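Long-range contact in cell division inhibitor SulA (PDB 1OFU), which probably halts cell division during the SOS response by binding FtsZ and blocking its polymerization into the Z ring: residues 79-92 with 105-118. Sequence-based numbering, arbitrary orientation.
Sequences LRLGRSHTVVSWLE and AAQLGQAQSLNIRL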
loop_
_atom_site.group_PDB
_atom_site.type_symbol
_atom_site.label_atom_id
_atom_site.label_comp_id
_atom_site.label_asym_id
_atom_site.label_seq_id
_atom_site.Cartn_x
_atom_site.Cartn_y
_atom_site.Cartn_z
ATOM N N LEU D 79 21.367 -2.700 -11.018
ATOM C CA LEU D 79 21.587 -1.727 -9.947
ATOM C C LEU D 79 22.653 -0.751 -10.420
ATOM O O LEU D 79 22.488 0.467 -10.363
ATOM C CB LEU D 79 22.078 -2.431 -8.679
ATOM C CG LEU D 79 21.042 -3.232 -7.886
ATOM C CD1 LEU D 79 21.733 -4.289 -7.047
ATOM C CD2 LEU D 79 20.234 -2.288 -7.020
ATOM N N ARG D 80 23.750 -1.327 -10.894
ATOM C CA ARG D 80 24.905 -0.597 -11.398
ATOM C C ARG D 80 24.517 0.474 -12.423
ATOM O O ARG D 80 24.927 1.628 -12.311
ATOM C CB ARG D 80 25.859 -1.611 -12.023
ATOM C CG ARG D 80 27.256 -1.142 -12.316
ATOM C CD ARG D 80 28.069 -2.357 -12.718
ATOM N NE ARG D 80 28.049 -3.363 -11.657
ATOM C CZ ARG D 80 28.116 -4.675 -11.863
ATOM N NH1 ARG D 80 28.095 -5.512 -10.832
ATOM N NH2 ARG D 80 28.186 -5.154 -13.097
ATOM N N LEU D 81 23.723 0.076 -13.416
ATOM C CA LEU D 81 23.274 0.976 -14.478
ATOM C C LEU D 81 22.480 2.158 -13.944
ATOM O O LEU D 81 22.305 3.164 -14.635
ATOM C CB LEU D 81 22.432 0.203 -15.498
ATOM C CG LEU D 81 23.154 -0.623 -16.569
ATOM C CD1 LEU D 81 24.381 -1.302 -16.004
ATOM C CD2 LEU D 81 22.187 -1.641 -17.129
ATOM N N GLY D 82 21.983 2.022 -12.718
ATOM C CA GLY D 82 21.235 3.097 -12.087
ATOM C C GLY D 82 19.952 3.552 -12.751
ATOM O O GLY D 82 19.546 4.708 -12.604
ATOM N N ARG D 83 19.288 2.655 -13.466
ATOM C CA ARG D 83 18.047 3.029 -14.125
ATOM C C ARG D 83 16.814 2.648 -13.301
ATOM O O ARG D 83 15.683 2.986 -13.657
ATOM C CB ARG D 83 17.974 2.381 -15.510
ATOM C CG ARG D 83 17.352 3.298 -16.536
ATOM C CD ARG D 83 18.345 3.731 -17.599
ATOM N NE ARG D 83 19.723 3.797 -17.123
ATOM C CZ ARG D 83 20.749 4.190 -17.875
ATOM N NH1 ARG D 83 20.548 4.561 -19.135
ATOM N NH2 ARG D 83 21.981 4.192 -17.380
ATOM N N SER D 84 17.041 1.951 -12.193
ATOM C CA SER D 84 15.951 1.526 -11.316
ATOM C C SER D 84 16.136 2.087 -9.910
ATOM O O SER D 84 17.246 2.079 -9.385
ATOM C CB SER D 84 15.914 0.002 -11.228
ATOM O OG SER D 84 15.815 -0.589 -12.511
ATOM N N HIS D 85 15.063 2.579 -9.301
ATOM C CA HIS D 85 15.172 3.089 -7.942
ATOM C C HIS D 85 15.329 1.881 -7.027
ATOM O O HIS D 85 15.962 1.966 -5.975
ATOM C CB HIS D 85 13.938 3.905 -7.547
ATOM C CG HIS D 85 12.642 3.166 -7.667
ATOM N ND1 HIS D 85 11.639 3.560 -8.528
ATOM C CD2 HIS D 85 12.175 2.067 -7.026
ATOM C CE1 HIS D 85 10.613 2.736 -8.412
ATOM N NE2 HIS D 85 10.913 1.821 -7.508
ATOM N N THR D 86 14.771 0.747 -7.450
ATOM C CA THR D 86 14.862 -0.487 -6.670
ATOM C C THR D 86 14.976 -1.712 -7.558
ATOM O O THR D 86 14.222 -1.861 -8.522
ATOM C CB THR D 86 13.608 -0.698 -5.784
ATOM O OG1 THR D 86 13.288 0.517 -5.110
ATOM C CG2 THR D 86 13.867 -1.779 -4.743
ATOM N N VAL D 87 15.914 -2.591 -7.229
ATOM C CA VAL D 87 16.082 -3.833 -7.970
ATOM C C VAL D 87 15.772 -4.941 -6.968
ATOM O O VAL D 87 16.452 -5.072 -5.955
ATOM C CB VAL D 87 17.521 -4.018 -8.499
ATOM C CG1 VAL D 87 17.654 -5.382 -9.139
ATOM C CG2 VAL D 87 17.854 -2.938 -9.518
ATOM N N VAL D 88 14.735 -5.720 -7.250
ATOM C CA VAL D 88 14.317 -6.791 -6.364
ATOM C C VAL D 88 14.780 -8.164 -6.823
ATOM O O VAL D 88 14.422 -8.636 -7.906
ATOM C CB VAL D 88 12.778 -6.821 -6.221
ATOM C CG1 VAL D 88 12.370 -7.858 -5.169
ATOM C CG2 VAL D 88 12.262 -5.430 -5.850
ATOM N N SER D 89 15.566 -8.806 -5.969
ATOM C CA SER D 89 16.103 -10.129 -6.237
ATOM C C SER D 89 15.380 -11.150 -5.380
ATOM O O SER D 89 14.773 -10.807 -4.358
ATOM C CB SER D 89 17.596 -10.171 -5.895
ATOM O OG SER D 89 18.285 -9.092 -6.493
ATOM N N TRP D 90 15.447 -12.403 -5.806
ATOM C CA TRP D 90 14.840 -13.512 -5.082
ATOM C C TRP D 90 15.928 -14.566 -4.977
ATOM O O TRP D 90 15.767 -15.693 -5.436
ATOM C CB TRP D 90 13.636 -14.071 -5.846
ATOM C CG TRP D 90 12.362 -13.349 -5.556
ATOM C CD1 TRP D 90 11.434 -13.660 -4.596
ATOM C CD2 TRP D 90 11.889 -12.163 -6.201
ATOM N NE1 TRP D 90 10.411 -12.736 -4.607
ATOM C CE2 TRP D 90 10.666 -11.807 -5.583
ATOM C CE3 TRP D 90 12.379 -11.367 -7.244
ATOM C CZ2 TRP D 90 9.926 -10.689 -5.975
ATOM C CZ3 TRP D 90 11.645 -10.255 -7.634
ATOM C CH2 TRP D 90 10.429 -9.927 -7.001
ATOM N N LEU D 91 17.045 -14.173 -4.374
ATOM C CA LEU D 91 18.195 -15.057 -4.217
ATOM C C LEU D 91 18.308 -15.765 -2.864
ATOM O O LEU D 91 18.194 -15.149 -1.809
ATOM C CB LEU D 91 19.472 -14.263 -4.487
ATOM C CG LEU D 91 19.572 -13.681 -5.899
ATOM C CD1 LEU D 91 20.769 -12.743 -6.002
ATOM C CD2 LEU D 91 19.678 -14.818 -6.902
ATOM N N GLU D 92 18.536 -17.070 -2.920
ATOM C CA GLU D 92 18.698 -17.894 -1.733
ATOM C C GLU D 92 19.268 -19.236 -2.179
ATOM O O GLU D 92 18.663 -19.944 -2.988
ATOM C CB GLU D 92 17.357 -18.087 -1.014
ATOM C CG GLU D 92 16.278 -18.761 -1.846
ATOM C CD GLU D 92 14.921 -18.757 -1.160
ATOM O OE1 GLU D 92 14.403 -17.657 -0.872
ATOM O OE2 GLU D 92 14.370 -19.852 -0.911
ATOM N N ALA D 105 27.008 -2.478 -5.993
ATOM C CA ALA D 105 26.294 -2.163 -7.226
ATOM C C ALA D 105 25.197 -1.133 -6.971
ATOM O O ALA D 105 24.973 -0.238 -7.785
ATOM C CB ALA D 105 25.696 -3.435 -7.816
ATOM N N ALA D 106 24.525 -1.260 -5.830
ATOM C CA ALA D 106 23.452 -0.344 -5.462
ATOM C C ALA D 106 23.972 1.073 -5.244
ATOM O O ALA D 106 23.343 2.046 -5.665
ATOM C CB ALA D 106 22.742 -0.847 -4.198
ATOM N N GLN D 107 25.116 1.189 -4.577
ATOM C CA GLN D 107 25.714 2.498 -4.312
ATOM C C GLN D 107 26.090 3.188 -5.623
ATOM O O GLN D 107 25.839 4.376 -5.805
ATOM C CB GLN D 107 26.956 2.341 -3.434
ATOM C CG GLN D 107 26.692 1.601 -2.135
ATOM C CD GLN D 107 27.871 1.646 -1.189
ATOM O OE1 GLN D 107 28.256 2.712 -0.714
ATOM N NE2 GLN D 107 28.455 0.482 -0.911
ATOM N N LEU D 108 26.686 2.428 -6.534
ATOM C CA LEU D 108 27.083 2.959 -7.830
ATOM C C LEU D 108 25.890 3.527 -8.593
ATOM O O LEU D 108 26.001 4.566 -9.246
ATOM C CB LEU D 108 27.745 1.864 -8.666
ATOM C CG LEU D 108 29.124 1.376 -8.214
ATOM C CD1 LEU D 108 29.514 0.120 -8.990
ATOM C CD2 LEU D 108 30.143 2.487 -8.435
ATOM N N GLY D 109 24.747 2.851 -8.504
ATOM C CA GLY D 109 23.569 3.317 -9.216
ATOM C C GLY D 109 22.657 4.234 -8.427
ATOM O O GLY D 109 21.620 4.667 -8.942
ATOM N N GLN D 110 23.046 4.555 -7.192
ATOM C CA GLN D 110 22.232 5.406 -6.327
ATOM C C GLN D 110 20.849 4.783 -6.247
ATOM O O GLN D 110 19.830 5.470 -6.361
ATOM C CB GLN D 110 22.110 6.826 -6.889
ATOM C CG GLN D 110 23.273 7.753 -6.562
ATOM C CD GLN D 110 24.479 7.524 -7.446
ATOM O OE1 GLN D 110 24.422 7.727 -8.662
ATOM N NE2 GLN D 110 25.584 7.102 -6.840
ATOM N N ALA D 111 20.823 3.470 -6.050
ATOM C CA ALA D 111 19.562 2.742 -5.984
ATOM C C ALA D 111 19.508 1.781 -4.801
ATOM O O ALA D 111 20.496 1.593 -4.090
ATOM C CB ALA D 111 19.356 1.981 -7.280
ATOM N N GLN D 112 18.348 1.157 -4.612
ATOM C CA GLN D 112 18.159 0.218 -3.515
ATOM C C GLN D 112 18.128 -1.228 -3.973
ATOM O O GLN D 112 17.453 -1.574 -4.941
ATOM C CB GLN D 112 16.857 0.523 -2.769
ATOM C CG GLN D 112 16.850 1.825 -1.984
ATOM C CD GLN D 112 17.991 1.913 -0.982
ATOM O OE1 GLN D 112 18.409 0.908 -0.398
ATOM N NE2 GLN D 112 18.489 3.125 -0.767
ATOM N N SER D 113 18.874 -2.074 -3.278
ATOM C CA SER D 113 18.889 -3.493 -3.597
ATOM C C SER D 113 18.017 -4.180 -2.539
ATOM O O SER D 113 18.246 -4.026 -1.337
ATOM C CB SER D 113 20.317 -4.035 -3.546
ATOM O OG SER D 113 20.321 -5.448 -3.632
ATOM N N LEU D 114 17.005 -4.915 -2.987
ATOM C CA LEU D 114 16.109 -5.612 -2.074
ATOM C C LEU D 114 16.010 -7.076 -2.458
ATOM O O LEU D 114 15.587 -7.409 -3.567
ATOM C CB LEU D 114 14.710 -4.981 -2.105
ATOM C CG LEU D 114 13.589 -5.694 -1.325
ATOM C CD1 LEU D 114 13.893 -5.683 0.173
ATOM C CD2 LEU D 114 12.259 -5.001 -1.595
ATOM N N ASN D 115 16.418 -7.954 -1.548
ATOM C CA ASN D 115 16.324 -9.370 -1.826
ATOM C C ASN D 115 15.154 -9.920 -1.038
ATOM O O ASN D 115 14.940 -9.549 0.122
ATOM C CB ASN D 115 17.594 -10.114 -1.431
ATOM C CG ASN D 115 17.641 -11.506 -2.023
ATOM O OD1 ASN D 115 17.556 -11.667 -3.239
ATOM N ND2 ASN D 115 17.766 -12.523 -1.172
ATOM N N ILE D 116 14.398 -10.804 -1.674
ATOM C CA ILE D 116 13.244 -11.404 -1.043
ATOM C C ILE D 116 13.391 -12.915 -0.982
ATOM O O ILE D 116 13.837 -13.547 -1.936
ATOM C CB ILE D 116 11.956 -11.003 -1.802
ATOM C CG1 ILE D 116 11.776 -9.486 -1.679
ATOM C CG2 ILE D 116 10.736 -11.769 -1.255
ATOM C CD1 ILE D 116 10.588 -8.932 -2.421
ATOM N N ARG D 117 13.031 -13.479 0.165
ATOM C CA ARG D 117 13.108 -14.915 0.391
ATOM C C ARG D 117 11.749 -15.406 0.856
ATOM O O ARG D 117 11.202 -14.895 1.831
ATOM C CB ARG D 117 14.139 -15.223 1.471
ATOM C CG ARG D 117 15.553 -14.816 1.123
ATOM C CD ARG D 117 16.396 -14.699 2.384
ATOM N NE ARG D 117 16.229 -15.842 3.277
ATOM C CZ ARG D 117 16.882 -16.000 4.425
ATOM N NH1 ARG D 117 16.660 -17.072 5.174
ATOM N NH2 ARG D 117 17.762 -15.090 4.825
ATOM N N LEU D 118 11.208 -16.392 0.153
ATOM C CA LEU D 118 9.913 -16.963 0.503
ATOM C C LEU D 118 10.125 -18.400 0.986
ATOM O O LEU D 118 11.147 -19.017 0.677
ATOM C CB LEU D 118 8.989 -16.950 -0.717
ATOM C CG LEU D 118 8.798 -15.585 -1.387
ATOM C CD1 LEU D 118 7.874 -15.726 -2.585
ATOM C CD2 LEU D 118 8.218 -14.594 -0.380
HETATM O O HOH W 1 18.502 -6.789 -5.662
#
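With CG of N115 anti to the backbone N (chi1 -166°) and the amide rotated to a chi2 of 57°, this side chain reaches across to L91 just beyond the neighbouring strand and grips its backbone twice. OD1 of N115 accepts from N of L91 at 2.8 Å, and ND2 of N115 donates to O of L91 at 2.7 Å; each donor lies in the plane of the carbonyl it meets, on a lone pair. The paired bonds fix the rotation of the amide, and ND2 also donates to E6. The amide thus stands in for backbone pairing where the chain of 79-92 leaves the sheet, a worked example of a side chain continuing a parallel ladder. That ladder joins 86-89 to 112-118, running from N of Q112 on O of H85 to N of I116 on O of S89, the latter at 2.7 Å. A water donates to O of V87 and also bonds the hydroxyls of S89 and S113, S89 being held further by S75. Over one face of the W90 indole lies I116, its CB 4.0 Å from the five-membered ring centroid in a CH-pi contact; buried NE1 finds no polar partner. CG1 of V88 comes over that same face and packs tightly on CD1 of I116, at 3.4 Å. At the helical end, L79 lays CB on A105 and CD1 on S113, while CA of G109, a residue with no side chain, makes a CA-H...O contact with O of L79 at 3.3 Å. L79 lies in the FtsZ-binding region 78-83, where L81 and R83 meet a chain of another protein. Strand 84-89, helix 96-109 and strand 112-118 form a beta-alpha-beta unit of the parallel sheet; helix 68-80 packs beside it, and strands 35-39 and 4-10 flank the pair.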